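Local coordinates for extracellular haem-binding protein (Streptomyces reticuli, PDB 3FPW) that binds haem and probably degrades it outside the cell, and as an oligomer interacts with its cognate two-component sensor kinase, at residues A91-N96 with K119-V124; N127-E132 with G155-A160. One frame throughout, in Å; residues are numbered along the deposited sequence.

Contact 1: A91-N96 with K119-V124; sequences AVVDRN and KAFTAV. With PO4 (phosphate ion), chain D.
V93 and A120 bring strand 91-94 against helix 119-124, with CA of V93 5.6 Å from CA of A120 and the two axes 7.3 Å apart at closest, crossing at -39°. The small A120 allows this approach: its CB meets CG2 of V93 at 3.5 Å and also touches the carbonyl oxygen of A91. The other branch of V93, CG1, comes to the edge of the F121 ring, near the ring plane, at 4.2 Å from CD2. One turn on, V124 is wedged against the end of the strand. Its CG2 presses on CA of R95 at 3.4 Å, while CG1 rests near the carbonyl oxygen of D94. The R95 chain bends at chi2 (66°), which brings the edge of the guanidinium to the backbone O of V124. There NH1 donates to that oxygen at 2.9 Å, lying in the carbonyl plane on a lone pair, with the oxygen also near the guanidinium plane; the N-H...O angle is 148°. Because this carbonyl lies near the C-terminal end of helix 112-126, the positive charge probably sits favourably in the helix field. R95 NH2 reaches G107 O of a second subunit, so the same group serves the oligomer. At the end of the strand, D94 OD2 accepts from the backbone N of N96 in an Asx turn that shapes the chain leaving the strand. K119 points elsewhere, its extended chain carrying NZ to phosphate O3 at 2.7 Å and into a salt bridge with D179. V92 faces the other side of the strand, against A70 and A74 of helix 67-83; an inner strand of an antiparallel sheet with helices on both faces is consistent with the GAF-clan relationship of the HbpS-like family.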
ATOM      1  N   ALA A  91      10.585 -13.171 -14.766  1.00 12.59           N
ATOM      2  CA  ALA A  91       9.185 -12.790 -14.958  1.00 12.55           C
ATOM      3  C   ALA A  91       8.924 -12.522 -16.412  1.00 12.85           C
ATOM      4  O   ALA A  91       9.779 -11.931 -17.096  1.00 12.53           O
ATOM      5  CB  ALA A  91       8.843 -11.547 -14.157  1.00 12.40           C
ATOM      6  N   VAL A  92       7.716 -12.864 -16.875  1.00 12.54           N
ATOM      7  CA  VAL A  92       7.288 -12.396 -18.194  1.00 13.00           C
ATOM      8  C   VAL A  92       6.055 -11.523 -17.984  1.00 12.98           C
ATOM      9  O   VAL A  92       5.088 -11.953 -17.350  1.00 13.70           O
ATOM     10  CB  VAL A  92       6.964 -13.572 -19.147  1.00 13.71           C
ATOM     11  CG1 VAL A  92       6.475 -13.078 -20.508  1.00 12.73           C
ATOM     12  CG2 VAL A  92       8.183 -14.511 -19.298  1.00 13.53           C
ATOM     13  N   VAL A  93       6.117 -10.288 -18.475  1.00 12.67           N
ATOM     14  CA  VAL A  93       5.055  -9.307 -18.273  1.00 12.61           C
ATOM     15  C   VAL A  93       4.498  -8.872 -19.641  1.00 12.73           C
ATOM     16  O   VAL A  93       5.233  -8.555 -20.576  1.00 13.21           O
ATOM     17  CB  VAL A  93       5.582  -8.074 -17.465  1.00 12.38           C
ATOM     18  CG1 VAL A  93       4.519  -6.969 -17.383  1.00 11.66           C
ATOM     19  CG2 VAL A  93       6.038  -8.496 -16.056  1.00 12.14           C
ATOM     20  N   ASP A  94       3.182  -8.899 -19.773  1.00 13.08           N
ATOM     21  CA  ASP A  94       2.519  -8.497 -21.009  1.00 13.38           C
ATOM     22  C   ASP A  94       2.642  -6.982 -21.230  1.00 13.58           C
ATOM     23  O   ASP A  94       2.781  -6.201 -20.281  1.00 13.45           O
ATOM     24  CB  ASP A  94       1.019  -8.868 -20.885  1.00 13.38           C
ATOM     25  CG  ASP A  94       0.306  -8.895 -22.232  1.00 13.66           C
ATOM     26  OD1 ASP A  94       0.163 -10.012 -22.795  1.00 16.28           O
ATOM     27  OD2 ASP A  94      -0.071  -7.811 -22.739  1.00 15.42           O
ATOM     28  N   ARG A  95       2.517  -6.572 -22.478  1.00 12.69           N
ATOM     29  CA  ARG A  95       2.471  -5.158 -22.828  1.00 12.59           C
ATOM     30  C   ARG A  95       1.319  -4.448 -22.108  1.00 13.71           C
ATOM     31  O   ARG A  95       1.344  -3.227 -21.895  1.00 14.16           O
ATOM     32  CB  ARG A  95       2.347  -5.031 -24.357  1.00 12.29           C
ATOM     33  CG  ARG A  95       2.038  -3.639 -24.857  1.00 12.83           C
ATOM     34  CD  ARG A  95       3.137  -2.612 -24.632  1.00 13.59           C
ATOM     35  NE  ARG A  95       2.724  -1.345 -25.265  1.00 15.64           N
ATOM     36  CZ  ARG A  95       3.485  -0.259 -25.310  1.00 17.03           C
ATOM     37  NH1 ARG A  95       4.694  -0.288 -24.772  1.00 17.00           N
ATOM     38  NH2 ARG A  95       3.043   0.863 -25.895  1.00 16.69           N
ATOM     39  N   ASN A  96       0.303  -5.198 -21.715  1.00 12.84           N
ATOM     40  CA  ASN A  96      -0.789  -4.552 -20.985  1.00 13.27           C
ATOM     41  C   ASN A  96      -0.606  -4.502 -19.491  1.00 14.27           C
ATOM     42  O   ASN A  96      -1.382  -3.832 -18.818  1.00 14.58           O
ATOM     43  CB  ASN A  96      -2.118  -5.326 -21.212  1.00 13.27           C
ATOM     44  CG  ASN A  96      -2.125  -6.739 -20.568  1.00 11.91           C
ATOM     45  OD1 ASN A  96      -1.363  -7.034 -19.631  1.00 14.50           O
ATOM     46  ND2 ASN A  96      -3.021  -7.596 -21.054  1.00 12.89           N
ATOM     47  N   LYS A 119      11.651  -5.148 -13.977  1.00 12.22           N
ATOM     48  CA  LYS A 119      12.453  -5.050 -15.193  1.00 11.74           C
ATOM     49  C   LYS A 119      11.654  -5.428 -16.431  1.00 12.06           C
ATOM     50  O   LYS A 119      11.759  -4.764 -17.458  1.00 12.56           O
ATOM     51  CB  LYS A 119      13.706  -5.928 -15.132  1.00 11.95           C
ATOM     52  CG  LYS A 119      14.704  -5.441 -14.098  1.00 12.10           C
ATOM     53  CD  LYS A 119      15.934  -6.311 -14.155  1.00 12.56           C
ATOM     54  CE  LYS A 119      16.849  -6.118 -12.951  1.00 13.35           C
ATOM     55  NZ  LYS A 119      18.008  -7.086 -12.980  1.00 14.18           N
ATOM     56  N   ALA A 120      10.908  -6.522 -16.349  1.00 12.11           N
ATOM     57  CA  ALA A 120      10.074  -6.939 -17.467  1.00 12.60           C
ATOM     58  C   ALA A 120       9.037  -5.857 -17.849  1.00 13.13           C
ATOM     59  O   ALA A 120       8.825  -5.568 -19.042  1.00 14.07           O
ATOM     60  CB  ALA A 120       9.381  -8.275 -17.131  1.00 11.89           C
ATOM     61  N   PHE A 121       8.374  -5.302 -16.845  1.00 12.51           N
ATOM     62  CA  PHE A 121       7.392  -4.251 -17.069  1.00 13.00           C
ATOM     63  C   PHE A 121       8.070  -3.055 -17.763  1.00 13.86           C
ATOM     64  O   PHE A 121       7.509  -2.420 -18.652  1.00 14.14           O
ATOM     65  CB  PHE A 121       6.856  -3.819 -15.684  1.00 13.22           C
ATOM     66  CG  PHE A 121       5.836  -2.706 -15.730  1.00 12.19           C
ATOM     67  CD1 PHE A 121       6.207  -1.373 -15.522  1.00 14.95           C
ATOM     68  CD2 PHE A 121       4.494  -2.993 -15.962  1.00 13.83           C
ATOM     69  CE1 PHE A 121       5.254  -0.343 -15.563  1.00 14.44           C
ATOM     70  CE2 PHE A 121       3.544  -1.965 -15.978  1.00 15.88           C
ATOM     71  CZ  PHE A 121       3.931  -0.653 -15.793  1.00 15.09           C
ATOM     72  N   THR A 122       9.293  -2.741 -17.348  1.00 14.04           N
ATOM     73  CA  THR A 122       9.969  -1.553 -17.856  1.00 13.70           C
ATOM     74  C   THR A 122      10.370  -1.752 -19.308  1.00 13.71           C
ATOM     75  O   THR A 122      10.185  -0.858 -20.161  1.00 14.76           O
ATOM     76  CB  THR A 122      11.170  -1.222 -16.983  1.00 13.03           C
ATOM     77  OG1 THR A 122      10.687  -1.010 -15.652  1.00 13.98           O
ATOM     78  CG2 THR A 122      11.865   0.033 -17.475  1.00 14.89           C
ATOM     79  N   ALA A 123      10.907  -2.934 -19.600  1.00 14.11           N
ATOM     80  CA  ALA A 123      11.294  -3.261 -20.966  1.00 14.19           C
ATOM     81  C   ALA A 123      10.111  -3.220 -21.946  1.00 14.17           C
ATOM     82  O   ALA A 123      10.245  -2.707 -23.076  1.00 15.03           O
ATOM     83  CB  ALA A 123      11.952  -4.630 -21.013  1.00 13.90           C
ATOM     84  N   VAL A 124       8.959  -3.755 -21.543  1.00 14.13           N
ATOM     85  CA  VAL A 124       7.817  -3.804 -22.447  1.00 14.52           C
ATOM     86  C   VAL A 124       7.154  -2.438 -22.581  1.00 14.67           C
ATOM     87  O   VAL A 124       6.558  -2.134 -23.602  1.00 16.04           O
ATOM     88  CB  VAL A 124       6.771  -4.893 -22.081  1.00 14.05           C
ATOM     89  CG1 VAL A 124       5.933  -4.458 -20.912  1.00 14.15           C
ATOM     90  CG2 VAL A 124       5.869  -5.182 -23.306  1.00 14.23           C
TER
HETATM   91  P   PO4 D 159      19.286  -7.724  -9.378  1.00 30.06           P
HETATM   92  O1  PO4 D 159      19.791  -8.933 -10.158  1.00 27.87           O
HETATM   93  O2  PO4 D 159      20.503  -7.049  -8.796  1.00 32.62           O
HETATM   94  O3  PO4 D 159      18.677  -6.808 -10.390  1.00 31.20           O
HETATM   95  O4  PO4 D 159      18.254  -7.996  -8.259  1.00 26.57           O

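Contact 2: N127-E132 with G155-A160; sequences NAPTSE and GTPVTA
The P157 ring lies over one face of two successive peptide groups: its CG stands 3.5 Å above the N of A128, and its CD is 3.5 Å from the C of A128, over the bond to P129. The N127 carboxamide meets P157 and T159 through OD1, 3.5 Å from CB of P157 and as far from CG2 of T159, and the side chain crosses both at about a right angle. At the far end, P129 takes the N-cap position of helix 130-135, and the first residue of that helix is tied to an edge strand of the chain's antiparallel sheet by two reciprocal bonds. T130 N donates to G155 O at 2.9 Å, tilted 26° from the carbonyl plane, while G155 N donates to T130 OG1 at 2.8 Å. With chi1 at 51°, OG1 sits between the backbone N and carbonyl carbon of T130, placed to take that N-H while also bonding to L152 O. A valine here would probably leave both G155 N and L152 O without their partner. Beyond P157, V158 and T159 pair in a parallel ladder with a strand of a third subunit, continuing the sheet across the interface.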
ATOM      1  N   ASN A 127       9.676  -0.726 -24.964  1.00 17.23           N
ATOM      2  CA  ASN A 127      10.137  -1.562 -26.062  1.00 17.49           C
ATOM      3  C   ASN A 127      11.651  -1.468 -26.250  1.00 17.63           C
ATOM      4  O   ASN A 127      12.156  -1.280 -27.372  1.00 17.97           O
ATOM      5  CB  ASN A 127       9.403  -1.233 -27.361  1.00 18.04           C
ATOM      6  CG  ASN A 127       9.669  -2.247 -28.432  1.00 17.82           C
ATOM      7  OD1 ASN A 127       9.983  -3.403 -28.138  1.00 17.82           O
ATOM      8  ND2 ASN A 127       9.521  -1.837 -29.699  1.00 20.73           N
ATOM      9  N   ALA A 128      12.371  -1.633 -25.154  1.00 16.80           N
ATOM     10  CA  ALA A 128      13.832  -1.483 -25.169  1.00 16.71           C
ATOM     11  C   ALA A 128      14.409  -2.280 -24.019  1.00 16.49           C
ATOM     12  O   ALA A 128      13.768  -2.397 -22.973  1.00 16.47           O
ATOM     13  CB  ALA A 128      14.212  -0.002 -25.014  1.00 16.87           C
ATOM     14  N   PRO A 129      15.637  -2.786 -24.173  1.00 16.64           N
ATOM     15  CA  PRO A 129      16.317  -3.482 -23.072  1.00 16.95           C
ATOM     16  C   PRO A 129      16.547  -2.517 -21.909  1.00 16.63           C
ATOM     17  O   PRO A 129      16.821  -1.339 -22.140  1.00 17.26           O
ATOM     18  CB  PRO A 129      17.659  -3.893 -23.684  1.00 17.12           C
ATOM     19  CG  PRO A 129      17.517  -3.730 -25.165  1.00 18.30           C
ATOM     20  CD  PRO A 129      16.482  -2.668 -25.378  1.00 16.28           C
ATOM     21  N   THR A 130      16.430  -2.980 -20.668  1.00 16.29           N
ATOM     22  CA  THR A 130      16.553  -2.054 -19.560  1.00 15.67           C
ATOM     23  C   THR A 130      17.985  -1.562 -19.380  1.00 16.23           C
ATOM     24  O   THR A 130      18.204  -0.489 -18.816  1.00 16.04           O
ATOM     25  CB  THR A 130      16.025  -2.634 -18.216  1.00 15.14           C
ATOM     26  OG1 THR A 130      16.608  -3.915 -17.977  1.00 15.36           O
ATOM     27  CG2 THR A 130      14.483  -2.755 -18.246  1.00 15.03           C
ATOM     28  N   SER A 131      18.950  -2.319 -19.885  1.00 17.56           N
ATOM     29  CA  SER A 131      20.325  -1.825 -19.907  1.00 18.22           C
ATOM     30  C   SER A 131      20.406  -0.523 -20.681  1.00 18.89           C
ATOM     31  O   SER A 131      21.111   0.397 -20.267  1.00 18.67           O
ATOM     32  CB  SER A 131      21.272  -2.836 -20.554  1.00 19.03           C
ATOM     33  OG  SER A 131      20.824  -3.136 -21.848  1.00 19.07           O
ATOM     34  N   GLU A 132      19.704  -0.428 -21.801  0.50 18.84           N
ATOM     35  CA  GLU A 132      19.760   0.802 -22.566  0.50 19.82           C
ATOM     36  C   GLU A 132      18.935   1.885 -21.891  0.50 19.52           C
ATOM     37  O   GLU A 132      19.363   3.044 -21.810  0.50 19.30           O
ATOM     38  CB  GLU A 132      19.302   0.577 -24.000  0.50 20.44           C
ATOM     39  CG  GLU A 132      19.756   1.674 -24.942  0.50 22.92           C
ATOM     40  CD  GLU A 132      20.963   1.272 -25.780  0.50 29.66           C
ATOM     41  OE1 GLU A 132      21.170   1.882 -26.839  0.50 28.45           O
ATOM     42  OE2 GLU A 132      21.689   0.329 -25.419  0.50 27.14           O
ATOM     43  N   GLY A 155      16.061  -6.644 -18.190  1.00 14.06           N
ATOM     44  CA  GLY A 155      14.764  -6.836 -18.883  1.00 13.82           C
ATOM     45  C   GLY A 155      14.928  -6.630 -20.382  1.00 14.73           C
ATOM     46  O   GLY A 155      15.683  -5.769 -20.810  1.00 15.24           O
ATOM     47  N   THR A 156      14.244  -7.432 -21.180  1.00 14.94           N
ATOM     48  CA  THR A 156      14.346  -7.305 -22.643  1.00 16.11           C
ATOM     49  C   THR A 156      12.969  -7.488 -23.280  1.00 16.27           C
ATOM     50  O   THR A 156      12.196  -8.325 -22.838  1.00 15.65           O
ATOM     51  CB  THR A 156      15.399  -8.294 -23.230  1.00 17.64           C
ATOM     52  OG1 THR A 156      15.739  -7.880 -24.559  1.00 20.64           O
ATOM     53  CG2 THR A 156      14.893  -9.706 -23.254  1.00 17.62           C
ATOM     54  N   PRO A 157      12.669  -6.708 -24.333  1.00 16.59           N
ATOM     55  CA  PRO A 157      11.340  -6.823 -24.929  1.00 17.19           C
ATOM     56  C   PRO A 157      11.218  -7.915 -25.984  1.00 17.45           C
ATOM     57  O   PRO A 157      12.207  -8.364 -26.582  1.00 18.10           O
ATOM     58  CB  PRO A 157      11.135  -5.455 -25.590  1.00 17.40           C
ATOM     59  CG  PRO A 157      12.529  -5.056 -25.998  1.00 17.61           C
ATOM     60  CD  PRO A 157      13.413  -5.548 -24.862  1.00 16.59           C
ATOM     61  N   VAL A 158       9.978  -8.312 -26.211  1.00 17.25           N
ATOM     62  CA  VAL A 158       9.649  -9.259 -27.261  1.00 17.18           C
ATOM     63  C   VAL A 158       8.557  -8.601 -28.063  1.00 17.45           C
ATOM     64  O   VAL A 158       7.628  -7.999 -27.496  1.00 17.30           O
ATOM     65  CB  VAL A 158       9.139 -10.589 -26.673  1.00 17.04           C
ATOM     66  CG1 VAL A 158       8.560 -11.472 -27.758  1.00 18.21           C
ATOM     67  CG2 VAL A 158      10.274 -11.323 -25.899  1.00 17.02           C
ATOM     68  N   THR A 159       8.662  -8.680 -29.386  1.00 18.02           N
ATOM     69  CA  THR A 159       7.691  -8.008 -30.223  1.00 18.08           C
ATOM     70  C   THR A 159       6.907  -8.973 -31.080  1.00 18.87           C
ATOM     71  O   THR A 159       7.230 -10.153 -31.175  1.00 18.86           O
ATOM     72  CB  THR A 159       8.355  -6.997 -31.192  1.00 17.76           C
ATOM     73  OG1 THR A 159       9.272  -7.704 -32.037  1.00 20.64           O
ATOM     74  CG2 THR A 159       9.096  -5.897 -30.421  1.00 19.36           C
ATOM     75  N   ALA A 160       5.857  -8.439 -31.689  1.00 20.24           N
ATOM     76  CA  ALA A 160       5.092  -9.126 -32.722  1.00 22.02           C
ATOM     77  C   ALA A 160       4.597  -8.036 -33.661  1.00 23.61           C
ATOM     78  O   ALA A 160       4.044  -7.042 -33.216  1.00 23.49           O
ATOM     79  CB  ALA A 160       3.920  -9.900 -32.099  1.00 21.85           C
TER

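How the contacts relate
Contact 1 closes before contact 2 opens along the chain, and their centres lie about 8 Å apart. Helix 112-126 and helix 130-135 follow each other through a short turn; the first packs on the inner strand 89-94, and the start of the second is held to strand 155-160, an outermost strand of the same antiparallel sheet within this chain. The two contacts meet directly: A123 O and A128 N are 3.2 Å apart, a probable hydrogen bond, and CB of A123 packs on the backbone of G155 and T156. K119 O likewise lies close to CG2 of T130. Together they bind consecutive helices to one sheet inside the HbpS-like region, and both also reach neighbouring subunits of the eight-chain assembly.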